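Local coordinates for protein rhodopsin (Rubrobacter xylanophilus, PDB 6KFQ) that binds retinal and acts as a light-driven proton pump of unusually high thermostability in the microbial rhodopsin family, at residues M13-T17 / T42-A46; T31-F35 / D85-L89; R156-V160 / Q221-I226. All coordinates share one frame; numbering follows the deposited sequence.

How the interactions relate
Interactions 1 and 2 join helices of the seven-helix bundle; interaction 3 ties its end to the short helix 220-228. Interaction 1 is the deepest, a close antiparallel pairing of helices 2-23 and 32-53 built from small residues, a methionine and two threonines, not far from the retinal. Interaction 2, also buried, takes up helix 32-53 again near its start, about 17 Å away between centres, and packs aromatic rings against helix 70-90, with its rim at Tyr33 beside a bound sulfate. Interaction 3 is only partly buried: alanines, Val160 and Ile226 give way outward to a threonine-aspartate hydrogen bond. Interactions 2 and 3 touch, since Arg156 NE reaches Leu89 O at 2.8 Å, probably a hydrogen bond.

Interaction 1 (M13-T17 / T42-A46); sequences MLLGT and TGIAA
Met13 meets Thr42 and Ala46 with its CB and Ala45 with the rest of its chain, where helices 2-23 and 32-53, the first two of the seven-helix microbial rhodopsin bundle, pack together. Its CB lies 3.5 Å from the backbone O of Thr42 and 3.7 Å from CB of Ala46. Met13 CG is 3.7 Å from Ala45 CB. The bend at chi2 (-64°) then wraps the chain round that same methyl, with SD at 3.7 Å and CE at 3.8 Å from Ala45 CB. The short helix segments run antiparallel at 152°, their axes 8.0 Å apart, a close approach lined by Gly16, Gly43 and the two alanines.

The Thr17 hydroxyl turns back on its own helix and gives its proton to Met13 O (OG1 to O 2.7 Å), while Thr17 N grips that oxygen from the opposite face. Thr42 OG1 lies 2.8 Å from Thr17 OG1 and may donate to it, but Ala39 O is also within reach of that one proton. A valine in place of Thr17 would probably leave Met13 O with one donor fewer and Thr42 OG1 without its polar neighbour on the facing helix.

Helix 194-218 closes over Met13 through Asp205 and Lys209, the lysine that in this family carries retinal as a Schiff base, and helix 70-90 meets Ala45 through Asp74; a bound lipid lies against Leu14 and Gly43.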
loop_
_atom_site.group_PDB
_atom_site.type_symbol
_atom_site.label_atom_id
_atom_site.label_comp_id
_atom_site.label_asym_id
_atom_site.label_seq_id
_atom_site.Cartn_x
_atom_site.Cartn_y
_atom_site.Cartn_z
ATOM N N MET A 13 -3.969 -5.904 -11.174
ATOM C CA MET A 13 -4.861 -5.248 -10.221
ATOM C C MET A 13 -6.315 -5.441 -10.621
ATOM O O MET A 13 -7.190 -5.606 -9.761
ATOM C CB MET A 13 -4.541 -3.759 -10.132
ATOM C CG MET A 13 -3.154 -3.446 -9.610
ATOM S SD MET A 13 -2.978 -4.008 -7.909
ATOM C CE MET A 13 -1.332 -3.390 -7.551
ATOM N N LEU A 14 -6.592 -5.412 -11.925
ATOM C CA LEU A 14 -7.952 -5.635 -12.391
ATOM C C LEU A 14 -8.427 -7.025 -12.004
ATOM O O LEU A 14 -9.510 -7.185 -11.434
ATOM C CB LEU A 14 -8.025 -5.434 -13.909
ATOM C CG LEU A 14 -9.388 -5.739 -14.524
ATOM C CD1 LEU A 14 -10.467 -4.956 -13.800
ATOM C CD2 LEU A 14 -9.375 -5.402 -16.007
ATOM N N LEU A 15 -7.622 -8.047 -12.302
ATOM C CA LEU A 15 -8.016 -9.412 -11.968
ATOM C C LEU A 15 -8.174 -9.584 -10.466
ATOM O O LEU A 15 -9.099 -10.260 -10.000
ATOM C CB LEU A 15 -6.993 -10.407 -12.506
ATOM C CG LEU A 15 -6.899 -10.572 -14.023
ATOM C CD1 LEU A 15 -5.857 -11.624 -14.343
ATOM C CD2 LEU A 15 -8.255 -10.964 -14.610
ATOM N N GLY A 16 -7.275 -8.987 -9.691
ATOM C CA GLY A 16 -7.434 -9.023 -8.246
ATOM C C GLY A 16 -8.721 -8.367 -7.789
ATOM O O GLY A 16 -9.426 -8.897 -6.924
ATOM N N THR A 17 -9.052 -7.208 -8.366
ATOM C CA THR A 17 -10.282 -6.519 -7.974
ATOM C C THR A 17 -11.510 -7.368 -8.282
ATOM O O THR A 17 -12.429 -7.476 -7.460
ATOM C CB THR A 17 -10.387 -5.173 -8.692
ATOM O OG1 THR A 17 -9.208 -4.400 -8.453
ATOM C CG2 THR A 17 -11.599 -4.395 -8.190
ATOM N N THR A 42 -7.240 -2.657 -4.636
ATOM C CA THR A 42 -6.777 -3.092 -5.950
ATOM C C THR A 42 -7.455 -2.309 -7.066
ATOM O O THR A 42 -6.831 -2.046 -8.101
ATOM C CB THR A 42 -7.000 -4.593 -6.127
ATOM O OG1 THR A 42 -8.358 -4.928 -5.802
ATOM C CG2 THR A 42 -6.036 -5.387 -5.240
ATOM N N GLY A 43 -8.714 -1.918 -6.867
ATOM C CA GLY A 43 -9.428 -1.178 -7.897
ATOM C C GLY A 43 -8.819 0.187 -8.154
ATOM O O GLY A 43 -8.643 0.594 -9.306
ATOM N N ILE A 44 -8.486 0.914 -7.080
ATOM C CA ILE A 44 -7.805 2.198 -7.233
ATOM C C ILE A 44 -6.460 2.001 -7.916
ATOM O O ILE A 44 -6.081 2.765 -8.812
ATOM C CB ILE A 44 -7.651 2.893 -5.865
ATOM C CG1 ILE A 44 -9.000 3.430 -5.377
ATOM C CG2 ILE A 44 -6.611 4.019 -5.938
ATOM C CD1 ILE A 44 -9.511 4.605 -6.191
ATOM N N ALA A 45 -5.720 0.965 -7.515
ATOM C CA ALA A 45 -4.450 0.674 -8.173
ATOM C C ALA A 45 -4.657 0.337 -9.647
ATOM O O ALA A 45 -3.865 0.750 -10.504
ATOM C CB ALA A 45 -3.733 -0.464 -7.443
ATOM N N ALA A 46 -5.720 -0.407 -9.966
ATOM C CA ALA A 46 -6.003 -0.706 -11.369
ATOM C C ALA A 46 -6.196 0.573 -12.170
ATOM O O ALA A 46 -5.664 0.705 -13.277
ATOM C CB ALA A 46 -7.240 -1.604 -11.490
#

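Interaction 2 (T31-F35 / D85-L89); sequences TRYFF and DLCLL. With SO4 (sulfate ion), chain T.
Asp85 meets the ring of Phe34 where helices 70-90 and 32-53 pack in the seven-helix bundle of a microbial rhodopsin. Asp85 OD1 lies at the ring edge, 3.7 Å from Phe34 CD1, with carboxylate and ring planes 36° apart. The other oxygen, OD2, is hydrogen-bonded to the hydroxyl of Thr38, which also bonds to Phe34 O. Asp85 occupies the place of bacteriorhodopsin's cytoplasmic proton donor, so a similar role is probable here.

One turn on, Leu88 provides the main apolar surface. Its CB comes within 3.5 Å of Phe34 CE1, approaching the ring obliquely, while its CD1 reaches the edge of the Tyr33 ring, 3.7 Å from CE1. Tyr33 in turn rests on Phe34: its CG sits between the backbone N and the carbonyl carbon (chi1 58°), which lays the ring beside Phe34, with Tyr33 CE1 3.6 Å above the Phe34 ring plane and offset toward the rim. Leu89 completes the row with its backbone N in the plane of the Phe34 ring, 3.9 Å from CZ, and with CD2 touching that same ring corner. The ring is thus bordered by Asp85, Leu88 and Leu89 along one helical turn.

Beyond Tyr33, at the start of helix 32-53, a sulfate probably taken from the crystallisation liquor binds the backbone. Arg32 N donates to its O3 at 3.0 Å (160°), and Tyr33 N makes a weak bond to its O1. That sulfate O1 also lies in the plane of the Tyr33 ring, 3.3 Å from CD2.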
loop_
_atom_site.group_PDB
_atom_site.type_symbol
_atom_site.label_atom_id
_atom_site.label_comp_id
_atom_site.label_asym_id
_atom_site.label_seq_id
_atom_site.Cartn_x
_atom_site.Cartn_y
_atom_site.Cartn_z
ATOM N N THR A 31 -18.283 -9.496 8.037
ATOM C CA THR A 31 -16.930 -9.274 7.538
ATOM C C THR A 31 -16.901 -8.670 6.143
ATOM O O THR A 31 -15.814 -8.499 5.580
ATOM C CB THR A 31 -16.134 -10.581 7.519
ATOM O OG1 THR A 31 -16.584 -11.394 6.425
ATOM C CG2 THR A 31 -16.329 -11.329 8.800
ATOM N N ARG A 32 -18.061 -8.342 5.568
ATOM C CA ARG A 32 -18.092 -7.899 4.177
ATOM C C ARG A 32 -17.281 -6.624 3.970
ATOM O O ARG A 32 -16.800 -6.373 2.859
ATOM C CB ARG A 32 -19.541 -7.712 3.717
ATOM C CG ARG A 32 -19.923 -6.290 3.332
ATOM C CD ARG A 32 -21.397 -6.206 2.948
ATOM N NE ARG A 32 -21.729 -4.935 2.309
ATOM N N TYR A 33 -17.086 -5.823 5.026
ATOM C CA TYR A 33 -16.340 -4.580 4.853
ATOM C C TYR A 33 -14.870 -4.840 4.546
ATOM O O TYR A 33 -14.234 -4.022 3.877
ATOM C CB TYR A 33 -16.483 -3.677 6.083
ATOM C CG TYR A 33 -16.023 -4.288 7.388
ATOM C CD1 TYR A 33 -14.735 -4.080 7.866
ATOM C CD2 TYR A 33 -16.886 -5.062 8.149
ATOM C CE1 TYR A 33 -14.317 -4.641 9.061
ATOM C CE2 TYR A 33 -16.484 -5.617 9.342
ATOM C CZ TYR A 33 -15.203 -5.407 9.796
ATOM O OH TYR A 33 -14.824 -5.980 10.986
ATOM N N PHE A 34 -14.315 -5.966 5.007
ATOM C CA PHE A 34 -12.952 -6.325 4.619
ATOM C C PHE A 34 -12.854 -6.526 3.113
ATOM O O PHE A 34 -11.927 -6.028 2.461
ATOM C CB PHE A 34 -12.510 -7.596 5.345
ATOM C CG PHE A 34 -12.069 -7.373 6.760
ATOM C CD1 PHE A 34 -10.910 -6.670 7.035
ATOM C CD2 PHE A 34 -12.801 -7.892 7.819
ATOM C CE1 PHE A 34 -10.493 -6.471 8.347
ATOM C CE2 PHE A 34 -12.390 -7.698 9.133
ATOM C CZ PHE A 34 -11.235 -6.985 9.394
ATOM N N PHE A 35 -13.804 -7.266 2.544
ATOM C CA PHE A 35 -13.788 -7.529 1.109
ATOM C C PHE A 35 -13.959 -6.240 0.315
ATOM O O PHE A 35 -13.338 -6.064 -0.741
ATOM C CB PHE A 35 -14.884 -8.546 0.759
ATOM C CG PHE A 35 -14.655 -9.903 1.367
ATOM C CD1 PHE A 35 -14.142 -10.936 0.607
ATOM C CD2 PHE A 35 -14.904 -10.127 2.715
ATOM C CE1 PHE A 35 -13.903 -12.173 1.167
ATOM C CE2 PHE A 35 -14.663 -11.360 3.285
ATOM C CZ PHE A 35 -14.168 -12.387 2.512
ATOM N N ASP A 85 -7.112 -2.029 6.911
ATOM C CA ASP A 85 -7.275 -3.481 6.984
ATOM C C ASP A 85 -6.526 -4.062 8.182
ATOM O O ASP A 85 -7.056 -4.910 8.910
ATOM C CB ASP A 85 -6.774 -4.142 5.699
ATOM C CG ASP A 85 -7.866 -4.339 4.663
ATOM O OD1 ASP A 85 -9.062 -4.250 5.004
ATOM O OD2 ASP A 85 -7.511 -4.594 3.493
ATOM N N LEU A 86 -5.287 -3.615 8.403
ATOM C CA LEU A 86 -4.509 -4.166 9.503
ATOM C C LEU A 86 -5.088 -3.742 10.844
ATOM O O LEU A 86 -5.129 -4.541 11.785
ATOM C CB LEU A 86 -3.043 -3.735 9.391
ATOM C CG LEU A 86 -2.209 -4.303 8.247
ATOM C CD1 LEU A 86 -0.800 -3.697 8.245
ATOM C CD2 LEU A 86 -2.146 -5.822 8.304
ATOM N N CYS A 87 -5.548 -2.490 10.947
ATOM C CA CYS A 87 -6.177 -2.028 12.185
ATOM C C CYS A 87 -7.438 -2.827 12.505
ATOM O O CYS A 87 -7.678 -3.182 13.665
ATOM C CB CYS A 87 -6.513 -0.542 12.084
ATOM S SG CYS A 87 -5.079 0.567 12.114
ATOM N N LEU A 88 -8.274 -3.087 11.496
ATOM C CA LEU A 88 -9.529 -3.790 11.744
ATOM C C LEU A 88 -9.296 -5.251 12.115
ATOM O O LEU A 88 -10.095 -5.830 12.858
ATOM C CB LEU A 88 -10.435 -3.674 10.519
ATOM C CG LEU A 88 -10.772 -2.236 10.128
ATOM C CD1 LEU A 88 -11.559 -2.199 8.826
ATOM C CD2 LEU A 88 -11.547 -1.553 11.241
ATOM N N LEU A 89 -8.223 -5.865 11.609
ATOM C CA LEU A 89 -7.831 -7.190 12.087
ATOM C C LEU A 89 -7.423 -7.154 13.555
ATOM O O LEU A 89 -7.890 -7.971 14.357
ATOM C CB LEU A 89 -6.675 -7.740 11.258
ATOM C CG LEU A 89 -6.950 -8.248 9.847
ATOM C CD1 LEU A 89 -5.641 -8.746 9.247
ATOM C CD2 LEU A 89 -8.002 -9.358 9.848
HETATM S S SO4 T . -20.940 -6.567 6.974
HETATM O O1 SO4 T . -19.690 -5.916 6.595
HETATM O O2 SO4 T . -22.047 -5.999 6.212
HETATM O O3 SO4 T . -20.848 -8.000 6.703
HETATM O O4 SO4 T . -21.178 -6.351 8.398
#

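Interaction 3 (R156-V160 / Q221-I226); sequences RTPAV and QALSDI
Val160 and Ile226 cross at about a right angle in the middle of this contact, where the N-capped first turn of helix 158-184 packs on the C-terminal helix 220-228, at the cytoplasmic end of the rhodopsin bundle. CG2 of Val160 is 3.6 Å from CG1 of Ile226 and 3.4 Å from the backbone O of Ala222, and it also touches the Ala222 methyl. Ala159 continues the apolar patch: its CB faces Ala222 CB at 4.1 Å and is covered from outside by the extended Gln221, whose amide carbon CD comes within 3.4 Å of that methyl.

On another side of Ile226 lies Arg156. Its chain, bent at chi2 and chi3, brings one guanidinium face over the isoleucine, NH2 to CG1 3.6 Å. Its polar end is engaged with Leu89 and, more weakly, Leu88 of helix 70-90.

The polar edge belongs to Thr157, the N-cap residue. OG1 lies between the backbone N and the carbonyl carbon (chi1 61°), a position from which it accepts a long, weak capping bond from Val160 N at 3.5 Å and donates to Asp225. The negative charge of Asp225 is probably stabilised by the positive N-terminal end of helix 158-184. Thr157 OG1 meets Asp225 OD2 at 2.6 Å, from above the carboxylate plane and 36° out of it.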
loop_
_atom_site.group_PDB
_atom_site.type_symbol
_atom_site.label_atom_id
_atom_site.label_comp_id
_atom_site.label_asym_id
_atom_site.label_seq_id
_atom_site.Cartn_x
_atom_site.Cartn_y
_atom_site.Cartn_z
ATOM N N ARG A 156 -6.537 -11.139 20.137
ATOM C CA ARG A 156 -7.590 -11.649 19.281
ATOM C C ARG A 156 -7.520 -13.170 19.249
ATOM O O ARG A 156 -6.661 -13.787 19.883
ATOM C CB ARG A 156 -7.459 -11.042 17.890
ATOM C CG ARG A 156 -7.491 -9.524 17.911
ATOM C CD ARG A 156 -8.913 -9.020 17.965
ATOM N NE ARG A 156 -9.279 -8.373 16.712
ATOM C CZ ARG A 156 -10.517 -8.295 16.238
ATOM N NH1 ARG A 156 -11.531 -8.841 16.910
ATOM N NH2 ARG A 156 -10.739 -7.673 15.087
ATOM N N THR A 157 -8.435 -13.791 18.504
ATOM C CA THR A 157 -8.446 -15.246 18.423
ATOM C C THR A 157 -7.174 -15.726 17.730
ATOM O O THR A 157 -6.538 -14.969 16.997
ATOM C CB THR A 157 -9.673 -15.736 17.660
ATOM O OG1 THR A 157 -9.636 -15.226 16.323
ATOM C CG2 THR A 157 -10.950 -15.285 18.348
ATOM N N PRO A 158 -6.773 -16.983 17.963
ATOM C CA PRO A 158 -5.549 -17.488 17.317
ATOM C C PRO A 158 -5.525 -17.313 15.805
ATOM O O PRO A 158 -4.469 -16.993 15.247
ATOM C CB PRO A 158 -5.544 -18.968 17.728
ATOM C CG PRO A 158 -6.227 -18.976 19.042
ATOM C CD PRO A 158 -7.319 -17.953 18.928
ATOM N N ALA A 159 -6.664 -17.479 15.128
ATOM C CA ALA A 159 -6.669 -17.339 13.671
ATOM C C ALA A 159 -6.487 -15.889 13.253
ATOM O O ALA A 159 -5.806 -15.605 12.261
ATOM C CB ALA A 159 -7.964 -17.886 13.082
ATOM N N VAL A 160 -7.128 -14.966 13.966
ATOM C CA VAL A 160 -6.942 -13.545 13.678
ATOM C C VAL A 160 -5.497 -13.134 13.938
ATOM O O VAL A 160 -4.871 -12.447 13.123
ATOM C CB VAL A 160 -7.929 -12.703 14.508
ATOM C CG1 VAL A 160 -7.603 -11.223 14.376
ATOM C CG2 VAL A 160 -9.358 -12.995 14.050
ATOM N N GLN A 221 -11.680 -18.319 8.446
ATOM C CA GLN A 221 -11.827 -18.580 9.875
ATOM C C GLN A 221 -11.589 -17.315 10.681
ATOM O O GLN A 221 -12.365 -16.981 11.584
ATOM C CB GLN A 221 -10.859 -19.673 10.318
ATOM C CG GLN A 221 -10.799 -19.859 11.828
ATOM C CD GLN A 221 -9.621 -20.704 12.259
ATOM O OE1 GLN A 221 -8.776 -21.072 11.441
ATOM N NE2 GLN A 221 -9.551 -21.011 13.551
ATOM N N ALA A 222 -10.509 -16.599 10.367
ATOM C CA ALA A 222 -10.212 -15.346 11.053
ATOM C C ALA A 222 -11.330 -14.333 10.845
ATOM O O ALA A 222 -11.799 -13.701 11.797
ATOM C CB ALA A 222 -8.879 -14.795 10.553
ATOM N N LEU A 223 -11.771 -14.172 9.597
ATOM C CA LEU A 223 -12.867 -13.254 9.304
ATOM C C LEU A 223 -14.108 -13.615 10.114
ATOM O O LEU A 223 -14.672 -12.770 10.818
ATOM C CB LEU A 223 -13.162 -13.261 7.801
ATOM C CG LEU A 223 -11.970 -12.756 6.975
ATOM C CD1 LEU A 223 -12.302 -12.700 5.497
ATOM C CD2 LEU A 223 -11.495 -11.403 7.484
ATOM N N SER A 224 -14.510 -14.886 10.074
ATOM C CA SER A 224 -15.699 -15.298 10.813
ATOM C C SER A 224 -15.518 -15.083 12.309
ATOM O O SER A 224 -16.472 -14.725 13.007
ATOM C CB SER A 224 -16.037 -16.759 10.512
ATOM O OG SER A 224 -15.029 -17.631 10.988
ATOM N N ASP A 225 -14.297 -15.290 12.820
ATOM C CA ASP A 225 -13.998 -14.961 14.211
ATOM C C ASP A 225 -14.348 -13.509 14.510
ATOM O O ASP A 225 -14.984 -13.200 15.525
ATOM C CB ASP A 225 -12.519 -15.221 14.512
ATOM C CG ASP A 225 -12.220 -16.680 14.807
ATOM O OD1 ASP A 225 -13.169 -17.485 14.890
ATOM O OD2 ASP A 225 -11.026 -17.017 14.965
ATOM N N ILE A 226 -13.936 -12.602 13.623
ATOM C CA ILE A 226 -14.205 -11.180 13.813
ATOM C C ILE A 226 -15.679 -10.877 13.584
ATOM O O ILE A 226 -16.292 -10.107 14.333
ATOM C CB ILE A 226 -13.302 -10.345 12.883
ATOM C CG1 ILE A 226 -11.836 -10.536 13.267
ATOM C CG2 ILE A 226 -13.678 -8.864 12.934
ATOM C CD1 ILE A 226 -10.867 -9.903 12.298
#